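Local coordinates for Pre-mRNA-splicing factor SAD1 (Saccharomyces cerevisiae, PDB 4MSX), which promotes assembly of newly made U4 snRNA into the U4/U6 snRNP and is required for pre-mRNA splicing, although its ubiquitin-protease-like fold is catalytically inactive, at residues Pro328-Phe333 against Asn394-Glu399; Asn416-Val421 against Phe469-Phe474; Pro157-Lys162 against His211-His216. All blocks are in the same frame, centred on the assembly; numbering follows the deposited sequence.

Contact 1: residues Pro328-Phe333 against Asn394-Glu399. With ACT (acetate ion), chain C.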
loop_
_atom_site.group_PDB
_atom_site.type_symbol
_atom_site.label_atom_id
_atom_site.label_comp_id
_atom_site.label_asym_id
_atom_site.label_seq_id
_atom_site.Cartn_x
_atom_site.Cartn_y
_atom_site.Cartn_z
ATOM N N PRO A 328 13.311 -0.907 -25.483
ATOM C CA PRO A 328 14.230 -1.295 -26.562
ATOM C C PRO A 328 15.482 -2.014 -26.015
ATOM O O PRO A 328 15.918 -1.752 -24.874
ATOM C CB PRO A 328 14.554 0.042 -27.252
ATOM C CG PRO A 328 14.150 1.114 -26.314
ATOM C CD PRO A 328 13.097 0.547 -25.380
ATOM N N GLU A 329 16.061 -2.920 -26.815
ATOM C CA GLU A 329 17.240 -3.686 -26.386
ATOM C C GLU A 329 18.322 -2.795 -25.761
ATOM O O GLU A 329 18.568 -1.688 -26.213
ATOM C CB GLU A 329 17.832 -4.487 -27.559
ATOM C CG GLU A 329 18.423 -5.805 -27.083
ATOM C CD GLU A 329 19.047 -6.615 -28.204
ATOM O OE1 GLU A 329 18.616 -6.464 -29.371
ATOM O OE2 GLU A 329 19.976 -7.403 -27.915
ATOM N N PHE A 330 18.914 -3.257 -24.667
ATOM C CA PHE A 330 19.810 -2.399 -23.894
ATOM C C PHE A 330 21.070 -3.173 -23.577
ATOM O O PHE A 330 21.010 -4.328 -23.103
ATOM C CB PHE A 330 19.144 -1.962 -22.570
ATOM C CG PHE A 330 20.033 -1.097 -21.676
ATOM C CD1 PHE A 330 20.100 0.275 -21.893
ATOM C CD2 PHE A 330 20.795 -1.660 -20.638
ATOM C CE1 PHE A 330 20.917 1.077 -21.094
ATOM C CE2 PHE A 330 21.610 -0.851 -19.810
ATOM C CZ PHE A 330 21.668 0.519 -20.060
ATOM N N SER A 331 22.216 -2.540 -23.790
ATOM C CA SER A 331 23.488 -3.182 -23.429
ATOM C C SER A 331 24.020 -2.616 -22.112
ATOM O O SER A 331 24.344 -1.431 -22.023
ATOM C CB SER A 331 24.571 -2.998 -24.513
ATOM O OG SER A 331 25.808 -3.468 -23.951
ATOM N N PRO A 332 24.154 -3.469 -21.094
ATOM C CA PRO A 332 24.656 -2.917 -19.824
ATOM C C PRO A 332 26.130 -2.493 -19.876
ATOM O O PRO A 332 26.559 -1.803 -18.954
ATOM C CB PRO A 332 24.478 -4.076 -18.821
ATOM C CG PRO A 332 23.580 -5.092 -19.519
ATOM C CD PRO A 332 23.837 -4.905 -21.005
ATOM N N PHE A 333 26.859 -2.833 -20.948
ATOM C CA PHE A 333 28.297 -2.591 -20.985
ATOM C C PHE A 333 28.658 -1.229 -21.612
ATOM O O PHE A 333 29.775 -0.728 -21.438
ATOM C CB PHE A 333 28.952 -3.798 -21.677
ATOM C CG PHE A 333 28.351 -5.116 -21.225
ATOM C CD1 PHE A 333 28.611 -5.608 -19.946
ATOM C CD2 PHE A 333 27.463 -5.811 -22.038
ATOM C CE1 PHE A 333 28.038 -6.790 -19.506
ATOM C CE2 PHE A 333 26.887 -6.992 -21.606
ATOM C CZ PHE A 333 27.173 -7.482 -20.335
ATOM N N ASN A 394 17.564 -3.339 -17.797
ATOM C CA ASN A 394 17.440 -2.409 -18.910
ATOM C C ASN A 394 17.283 -0.980 -18.369
ATOM O O ASN A 394 16.215 -0.616 -17.812
ATOM C CB ASN A 394 16.243 -2.815 -19.786
ATOM C CG ASN A 394 16.147 -1.994 -21.064
ATOM O OD1 ASN A 394 16.354 -0.794 -21.043
ATOM N ND2 ASN A 394 15.845 -2.655 -22.175
ATOM N N GLN A 395 18.322 -0.152 -18.523
ATOM C CA GLN A 395 18.274 1.196 -17.948
ATOM C C GLN A 395 17.911 2.306 -18.942
ATOM O O GLN A 395 18.246 3.472 -18.720
ATOM C CB GLN A 395 19.580 1.531 -17.236
ATOM C CG GLN A 395 19.919 0.518 -16.156
ATOM C CD GLN A 395 21.122 0.974 -15.337
ATOM O OE1 GLN A 395 21.128 2.095 -14.837
ATOM N NE2 GLN A 395 22.171 0.132 -15.266
ATOM N N THR A 396 17.168 1.944 -19.991
ATOM C CA THR A 396 16.691 2.927 -20.968
ATOM C C THR A 396 15.928 4.015 -20.233
ATOM O O THR A 396 15.078 3.735 -19.358
ATOM C CB THR A 396 15.789 2.274 -22.050
ATOM O OG1 THR A 396 16.506 1.219 -22.710
ATOM C CG2 THR A 396 15.326 3.278 -23.065
ATOM N N LEU A 397 16.219 5.267 -20.571
ATOM C CA LEU A 397 15.533 6.384 -19.953
ATOM C C LEU A 397 14.153 6.575 -20.550
ATOM O O LEU A 397 14.002 6.976 -21.717
ATOM C CB LEU A 397 16.363 7.656 -20.055
ATOM C CG LEU A 397 15.701 8.898 -19.443
ATOM C CD1 LEU A 397 15.439 8.654 -17.979
ATOM C CD2 LEU A 397 16.662 10.084 -19.643
ATOM N N VAL A 398 13.128 6.288 -19.746
ATOM C CA VAL A 398 11.750 6.431 -20.205
ATOM C C VAL A 398 11.212 7.832 -19.897
ATOM O O VAL A 398 11.086 8.255 -18.720
ATOM C CB VAL A 398 10.771 5.346 -19.556
ATOM C CG1 VAL A 398 9.349 5.581 -20.041
ATOM C CG2 VAL A 398 11.206 3.952 -19.898
ATOM N N GLU A 399 10.898 8.556 -20.965
ATOM C CA GLU A 399 10.418 9.930 -20.854
ATOM C C GLU A 399 8.897 10.016 -20.830
ATOM O O GLU A 399 8.228 9.418 -21.661
ATOM C CB GLU A 399 11.015 10.755 -22.010
ATOM C CG GLU A 399 12.547 10.751 -21.799
ATOM C CD GLU A 399 13.374 11.201 -22.972
ATOM O OE1 GLU A 399 14.619 11.225 -22.782
ATOM O OE2 GLU A 399 12.818 11.509 -24.048
HETATM C C ACT C . 15.492 -6.380 -20.566
HETATM O O ACT C . 14.482 -7.037 -20.157
HETATM O OXT ACT C . 15.384 -5.661 -21.650
HETATM C CH3 ACT C . 16.758 -6.466 -19.741
HETATM O O HOH W 1 17.749 0.845 -25.243
#
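The ring of Phe330 lies with one face against the backbone that leads from Asn394 into Gln395. The amide N of Gln395 sits over the ring centre, 3.4 Å above its plane, and the carbonyl carbon of Asn394 covers the same face nearer the rim. Farther along the ring, Phe330 CZ meets Gln395 CB at 3.7 Å, while the Thr396 hydroxyl approaches CD1 obliquely. The other flat group, the Asn394 amide, is inclined 29° to the ring and presses against its root, Phe330 CB standing 3.4 Å from Asn394 CG. With CG anti to the backbone N (chi1 178°), the Phe330 ring is carried across onto the peptide.

Both ends of the Asn394 amide are in use. ND2 donates to Pro328 O at 2.8 Å, with the acceptor almost in the amide plane but the donor raised 37° out of the carbonyl plane. The same nitrogen donates to OXT of an acetate, probably from the crystallisation liquor, at 3.1 Å. OD1 turns back on its own chain and accepts twice, from Thr396 N at 3.0 Å and from the Thr396 hydroxyl OG1 at 2.6 Å, the latter on a lone pair. These bonds fix the rotation of the amide. A water joins the segments as well, donating to both Glu329 O and Thr396 OG1, and Pro328 CG touches Thr396 CG2.

Behind the contact, Arg381 binds the carbonyls of Asn394 and Thr396, and Leu397 pairs through its backbone with the strand 344-346. The bond from Thr396 N to Asn394 OD1 makes an Asx turn, here placed just before strand 397-399 at the surface of the ubiquitin-hydrolase-like domain, where it receives the loop that follows strand 323-325.

Contact 2: residues Asn416-Val421 against Phe469-Phe474; sequences NVVHVV and FLKETF
Strand 416-421 runs antiparallel to residues 472-474 of strand 472-480, with the two short axes 123° apart in direction and Val418 facing Thr473 as a non-hydrogen-bonded pair. This is a seam in the large mixed sheet of the ubiquitin-specific-protease-like domain. Two backbone bonds flank that pair: Phe474 N gives to Val417 O and His419 N to Glu472 O, each at 2.8 Å. The Val418 CA-H also leans on Glu472 O.

On the side of Val418, CG1 packs against Lys471 CB at 3.6 Å, and the two side chains cross at about a right angle before the lysine runs off to a salt bridge with Glu454. Asn416 reaches strand 472-480 through its amide: the hydroxyl of Thr473 donates to OD1 over 2.7 Å, in the carbonyl plane, and Gln476 supplies a second donor to that oxygen. The amide's ND2 binds Gln443 and also a water that goes on to Lys471 O, leaving both ends of this buried group held.

His419 and Glu472 lie side by side on the other face, pointing the same way. The imidazole is gripped at both nitrogens, NE2 by Ser438 and ND1 by the glutamate, whose OE1 forms a salt bridge with Arg393 and takes a water shared with His419 O. With its CG anti to the backbone N (chi1 -168°), Glu472 extends alongside the ring, and His419 ND1 donates to Glu472 OE2 at 2.9 Å, a bent bond of 135° that meets the carboxylate oxygen from above its plane.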
loop_
_atom_site.group_PDB
_atom_site.type_symbol
_atom_site.label_atom_id
_atom_site.label_comp_id
_atom_site.label_asym_id
_atom_site.label_seq_id
_atom_site.Cartn_x
_atom_site.Cartn_y
_atom_site.Cartn_z
ATOM N N ASN A 416 3.916 6.723 -9.345
ATOM C CA ASN A 416 5.136 6.316 -10.054
ATOM C C ASN A 416 6.019 5.527 -9.062
ATOM O O ASN A 416 6.441 6.083 -8.056
ATOM C CB ASN A 416 5.848 7.588 -10.545
ATOM C CG ASN A 416 7.029 7.285 -11.488
ATOM O OD1 ASN A 416 6.917 6.463 -12.376
ATOM N ND2 ASN A 416 8.168 7.915 -11.248
ATOM N N VAL A 417 6.228 4.230 -9.305
ATOM C CA VAL A 417 7.111 3.447 -8.418
ATOM C C VAL A 417 8.465 3.405 -9.108
ATOM O O VAL A 417 8.561 2.977 -10.259
ATOM C CB VAL A 417 6.572 2.050 -8.235
ATOM C CG1 VAL A 417 7.512 1.174 -7.298
ATOM C CG2 VAL A 417 5.155 2.141 -7.555
ATOM N N VAL A 418 9.493 3.774 -8.372
ATOM C CA VAL A 418 10.821 3.965 -8.920
ATOM C C VAL A 418 11.780 2.946 -8.341
ATOM O O VAL A 418 11.696 2.572 -7.148
ATOM C CB VAL A 418 11.287 5.383 -8.542
ATOM C CG1 VAL A 418 12.781 5.500 -8.623
ATOM C CG2 VAL A 418 10.555 6.401 -9.481
ATOM N N HIS A 419 12.714 2.507 -9.182
ATOM C CA HIS A 419 13.681 1.504 -8.782
ATOM C C HIS A 419 15.011 2.214 -8.465
ATOM O O HIS A 419 15.469 3.032 -9.230
ATOM C CB HIS A 419 13.883 0.493 -9.919
ATOM C CG HIS A 419 14.917 -0.546 -9.614
ATOM N ND1 HIS A 419 16.064 -0.693 -10.363
ATOM C CD2 HIS A 419 14.985 -1.477 -8.630
ATOM C CE1 HIS A 419 16.790 -1.677 -9.858
ATOM N NE2 HIS A 419 16.156 -2.175 -8.810
ATOM N N VAL A 420 15.627 1.874 -7.342
ATOM C CA VAL A 420 16.857 2.522 -6.882
ATOM C C VAL A 420 17.782 1.395 -6.497
ATOM O O VAL A 420 17.345 0.407 -5.865
ATOM C CB VAL A 420 16.557 3.426 -5.624
ATOM C CG1 VAL A 420 17.801 3.752 -4.870
ATOM C CG2 VAL A 420 15.875 4.704 -6.074
ATOM N N VAL A 421 19.059 1.510 -6.854
ATOM C CA VAL A 421 20.022 0.466 -6.480
ATOM C C VAL A 421 20.793 0.820 -5.217
ATOM O O VAL A 421 21.230 1.947 -5.048
ATOM C CB VAL A 421 21.055 0.161 -7.619
ATOM C CG1 VAL A 421 22.318 -0.499 -7.046
ATOM C CG2 VAL A 421 20.448 -0.758 -8.637
ATOM N N PHE A 469 10.529 11.794 -14.344
ATOM C CA PHE A 469 11.028 10.754 -15.232
ATOM C C PHE A 469 12.515 10.584 -15.147
ATOM O O PHE A 469 13.034 9.613 -15.643
ATOM C CB PHE A 469 10.629 11.013 -16.678
ATOM C CG PHE A 469 11.474 12.085 -17.334
ATOM C CD1 PHE A 469 11.102 13.416 -17.238
ATOM C CD2 PHE A 469 12.661 11.739 -18.010
ATOM C CE1 PHE A 469 11.894 14.435 -17.850
ATOM C CE2 PHE A 469 13.478 12.772 -18.636
ATOM C CZ PHE A 469 13.093 14.097 -18.510
ATOM N N LEU A 470 13.246 11.465 -14.469
ATOM C CA LEU A 470 14.705 11.221 -14.389
ATOM C C LEU A 470 15.104 9.982 -13.582
ATOM O O LEU A 470 16.191 9.466 -13.770
ATOM C CB LEU A 470 15.413 12.428 -13.783
ATOM C CG LEU A 470 15.334 13.633 -14.735
ATOM C CD1 LEU A 470 15.930 14.800 -14.024
ATOM C CD2 LEU A 470 16.123 13.286 -16.033
ATOM N N LYS A 471 14.238 9.514 -12.691
ATOM C CA LYS A 471 14.538 8.267 -11.947
ATOM C C LYS A 471 13.994 7.076 -12.709
ATOM O O LYS A 471 13.124 7.234 -13.612
ATOM C CB LYS A 471 13.870 8.343 -10.550
ATOM C CG LYS A 471 14.481 9.449 -9.699
ATOM C CD LYS A 471 14.203 9.261 -8.206
ATOM C CE LYS A 471 14.930 10.320 -7.361
ATOM N NZ LYS A 471 14.492 10.348 -5.905
ATOM N N GLU A 472 14.442 5.884 -12.333
ATOM C CA GLU A 472 14.078 4.711 -13.114
ATOM C C GLU A 472 12.650 4.206 -12.792
ATOM O O GLU A 472 12.475 3.430 -11.829
ATOM C CB GLU A 472 15.071 3.622 -12.817
ATOM C CG GLU A 472 14.986 2.439 -13.767
ATOM C CD GLU A 472 15.949 1.304 -13.400
ATOM O OE1 GLU A 472 17.178 1.517 -13.469
ATOM O OE2 GLU A 472 15.484 0.185 -13.045
ATOM N N THR A 473 11.684 4.587 -13.625
ATOM C CA THR A 473 10.291 4.193 -13.435
ATOM C C THR A 473 10.126 2.682 -13.676
ATOM O O THR A 473 10.715 2.083 -14.614
ATOM C CB THR A 473 9.310 5.015 -14.330
ATOM O OG1 THR A 473 7.982 4.619 -14.010
ATOM C CG2 THR A 473 9.568 4.752 -15.858
ATOM N N PHE A 474 9.367 2.034 -12.794
ATOM C CA PHE A 474 9.121 0.593 -12.913
ATOM C C PHE A 474 7.617 0.317 -13.093
ATOM O O PHE A 474 7.230 -0.486 -13.937
ATOM C CB PHE A 474 9.617 -0.111 -11.628
ATOM C CG PHE A 474 9.439 -1.610 -11.638
ATOM C CD1 PHE A 474 10.156 -2.407 -12.529
ATOM C CD2 PHE A 474 8.597 -2.227 -10.706
ATOM C CE1 PHE A 474 10.006 -3.788 -12.534
ATOM C CE2 PHE A 474 8.447 -3.623 -10.707
ATOM C CZ PHE A 474 9.145 -4.406 -11.593
HETATM O O HOH W 2 10.462 7.975 -12.928
HETATM O O HOH W 3 16.200 5.558 -10.089
HETATM O O HOH W 4 17.954 2.555 -10.802
#

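Contact 3: residues Pro157-Lys162 against His211-His216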
loop_
_atom_site.group_PDB
_atom_site.type_symbol
_atom_site.label_atom_id
_atom_site.label_comp_id
_atom_site.label_asym_id
_atom_site.label_seq_id
_atom_site.Cartn_x
_atom_site.Cartn_y
_atom_site.Cartn_z
ATOM N N PRO A 157 -9.173 2.941 12.763
ATOM C CA PRO A 157 -9.669 4.229 12.273
ATOM C C PRO A 157 -11.049 4.061 11.650
ATOM O O PRO A 157 -11.309 3.032 11.030
ATOM C CB PRO A 157 -8.631 4.643 11.211
ATOM C CG PRO A 157 -7.348 3.963 11.698
ATOM C CD PRO A 157 -7.847 2.621 12.220
ATOM N N THR A 158 -11.916 5.052 11.869
ATOM C CA THR A 158 -13.287 5.018 11.367
ATOM C C THR A 158 -13.538 6.299 10.581
ATOM O O THR A 158 -12.906 7.334 10.825
ATOM C CB THR A 158 -14.337 4.923 12.513
ATOM O OG1 THR A 158 -14.010 5.880 13.527
ATOM C CG2 THR A 158 -14.364 3.509 13.122
ATOM N N TYR A 159 -14.423 6.233 9.587
ATOM C CA TYR A 159 -14.579 7.363 8.685
ATOM C C TYR A 159 -16.068 7.438 8.300
ATOM O O TYR A 159 -16.734 6.414 8.301
ATOM C CB TYR A 159 -13.785 7.125 7.365
ATOM C CG TYR A 159 -12.282 6.959 7.611
ATOM C CD1 TYR A 159 -11.458 8.075 7.685
ATOM C CD2 TYR A 159 -11.718 5.695 7.814
ATOM C CE1 TYR A 159 -10.103 7.955 7.940
ATOM C CE2 TYR A 159 -10.324 5.561 8.036
ATOM C CZ TYR A 159 -9.542 6.705 8.110
ATOM O OH TYR A 159 -8.199 6.676 8.341
ATOM N N CYS A 160 -16.560 8.624 7.966
ATOM C CA CYS A 160 -17.878 8.756 7.351
ATOM C C CYS A 160 -17.627 9.405 6.002
ATOM O O CYS A 160 -16.576 10.019 5.803
ATOM C CB CYS A 160 -18.792 9.661 8.201
ATOM S SG CYS A 160 -18.137 11.311 8.266
ATOM N N PRO A 161 -18.591 9.309 5.058
ATOM C CA PRO A 161 -18.356 9.919 3.745
ATOM C C PRO A 161 -17.872 11.359 3.747
ATOM O O PRO A 161 -16.984 11.729 2.965
ATOM C CB PRO A 161 -19.718 9.777 3.050
ATOM C CG PRO A 161 -20.205 8.479 3.555
ATOM C CD PRO A 161 -19.797 8.465 5.042
ATOM N N LYS A 162 -18.398 12.203 4.618
ATOM C CA LYS A 162 -17.941 13.600 4.558
ATOM C C LYS A 162 -16.464 13.816 4.980
ATOM O O LYS A 162 -15.837 14.761 4.554
ATOM C CB LYS A 162 -18.839 14.528 5.416
ATOM C CG LYS A 162 -18.437 16.023 5.218
ATOM C CD LYS A 162 -19.562 17.014 5.533
ATOM C CE LYS A 162 -19.407 17.610 6.936
ATOM N NZ LYS A 162 -20.412 18.682 7.214
ATOM N N HIS A 211 -14.029 2.208 -0.582
ATOM C CA HIS A 211 -14.718 1.003 -0.147
ATOM C C HIS A 211 -14.084 0.454 1.149
ATOM O O HIS A 211 -14.798 -0.007 2.084
ATOM C CB HIS A 211 -14.677 -0.077 -1.225
ATOM C CG HIS A 211 -15.543 -1.257 -0.915
ATOM N ND1 HIS A 211 -16.907 -1.251 -1.156
ATOM C CD2 HIS A 211 -15.258 -2.466 -0.377
ATOM C CE1 HIS A 211 -17.420 -2.405 -0.757
ATOM N NE2 HIS A 211 -16.443 -3.155 -0.276
ATOM N N PHE A 212 -12.744 0.460 1.206
ATOM C CA PHE A 212 -12.062 -0.054 2.426
ATOM C C PHE A 212 -12.310 0.857 3.639
ATOM O O PHE A 212 -12.430 0.368 4.779
ATOM C CB PHE A 212 -10.531 -0.109 2.213
ATOM C CG PHE A 212 -10.041 -1.380 1.544
ATOM C CD1 PHE A 212 -10.288 -2.608 2.106
ATOM C CD2 PHE A 212 -9.321 -1.315 0.363
ATOM C CE1 PHE A 212 -9.784 -3.787 1.517
ATOM C CE2 PHE A 212 -8.824 -2.498 -0.258
ATOM C CZ PHE A 212 -9.068 -3.719 0.320
ATOM N N LEU A 213 -12.282 2.178 3.417
ATOM C CA LEU A 213 -12.391 3.118 4.555
ATOM C C LEU A 213 -13.803 3.110 5.159
ATOM O O LEU A 213 -13.941 3.274 6.352
ATOM C CB LEU A 213 -12.089 4.552 4.163
ATOM C CG LEU A 213 -10.691 4.808 3.589
ATOM C CD1 LEU A 213 -10.429 6.299 3.365
ATOM C CD2 LEU A 213 -9.613 4.192 4.553
ATOM N N LEU A 214 -14.835 2.922 4.336
ATOM C CA LEU A 214 -16.240 3.146 4.813
ATOM C C LEU A 214 -16.965 1.870 5.183
ATOM O O LEU A 214 -18.086 1.921 5.700
ATOM C CB LEU A 214 -17.078 3.909 3.752
ATOM C CG LEU A 214 -16.540 5.306 3.464
ATOM C CD1 LEU A 214 -17.221 5.989 2.226
ATOM C CD2 LEU A 214 -16.724 6.181 4.671
ATOM N N ASN A 215 -16.374 0.719 4.887
ATOM C CA ASN A 215 -16.994 -0.547 5.248
ATOM C C ASN A 215 -16.217 -1.333 6.282
ATOM O O ASN A 215 -15.073 -1.030 6.540
ATOM C CB ASN A 215 -17.202 -1.360 4.003
ATOM C CG ASN A 215 -18.135 -0.641 3.043
ATOM O OD1 ASN A 215 -19.353 -0.739 3.175
ATOM N ND2 ASN A 215 -17.572 0.161 2.157
ATOM N N HIS A 216 -16.858 -2.326 6.874
ATOM C CA HIS A 216 -16.196 -3.171 7.855
ATOM C C HIS A 216 -16.135 -4.548 7.261
ATOM O O HIS A 216 -16.973 -4.916 6.455
ATOM C CB HIS A 216 -16.959 -3.111 9.188
ATOM C CG HIS A 216 -17.138 -1.705 9.654
ATOM N ND1 HIS A 216 -16.099 -0.963 10.177
ATOM C CD2 HIS A 216 -18.201 -0.863 9.583
ATOM C CE1 HIS A 216 -16.523 0.261 10.449
ATOM N NE2 HIS A 216 -17.798 0.347 10.102
HETATM O O HOH W 5 -15.211 3.523 8.825
HETATM O O HOH W 6 -18.041 3.632 8.268
#
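Apolar packing carries this contact, and Tyr159 and Leu214 do most of it. Tyr159 turns one side of its ring to the end of helix 206-214: Tyr159 CE2 rests 3.8 Å from Leu213 CD2, and Tyr159 CD2 is equally close to Leu213 CB. The Leu213 carbonyl oxygen comes to the ring edge, near its plane, 3.6 Å from Tyr159 CD2. Leu214 reaches the segment with a single methyl in the main. Its CD2 settles against the backbone between Tyr159 and Pro161, 3.6 Å from both Tyr159 O and Cys160 C, and also touches Pro161 CD at 3.8 Å. The other methyl, CD1, lies near Pro161 CG. Leu214 CG is anti to its own carbonyl carbon (chi1 -63°); the second torsion sets CD1 anti to CA (170°), and CD2, branching off to the side, comes over this part of the chain.

No direct hydrogen bond joins the two segments; water supplies the polar links. One molecule accepts from Tyr159 N at 2.9 Å and lies within donating distance of Leu213 O, while a second sits 3.1 Å from both Tyr159 O and Leu214 O. The Tyr159 hydroxyl finds its partner outside the two segments, bonding to the carbonyl of Lys232, whose ammonium in turn binds the carbonyls of Phe212 and Asn215.

Within the helical segment, Asn215 ND2 donates almost straight (170°) to His211 O at 2.8 Å, on a lone pair and in the carbonyl plane. The backbone N of Asn215 gives that oxygen only a weak bond, so the side chain adds a shorter second one. The C-terminal end of helix 206-214 thus packs against the turn into the short helix 161-165, with Cys160 at its N-cap, joining the end of the predicted, degenerate UBP-type zinc-finger region to a helix of the ubiquitin-hydrolase-like part.

Contact 2 is the buried one, a pairing of strands inside the large sheet, whereas contacts 1 and 3 lie at the surface. Contacts 1 and 2 are neighbours, their centres about 13 Å apart, and they touch directly: Val398 packs on Thr473, and the chain from Leu397 to Glu399 lies against Phe469. Contact 3 stands across the chain's centre, its centre about 43 Å from that of contact 1, and packs the end of a helix on the turn before another, where contact 1 lays a loop on an Asx turn. Chemistry follows place. Buried polar groups in contact 2 are held by several partners, contact 1 combines one amide with an aromatic ring, and contact 3 relies on leucine methyls and bridging water.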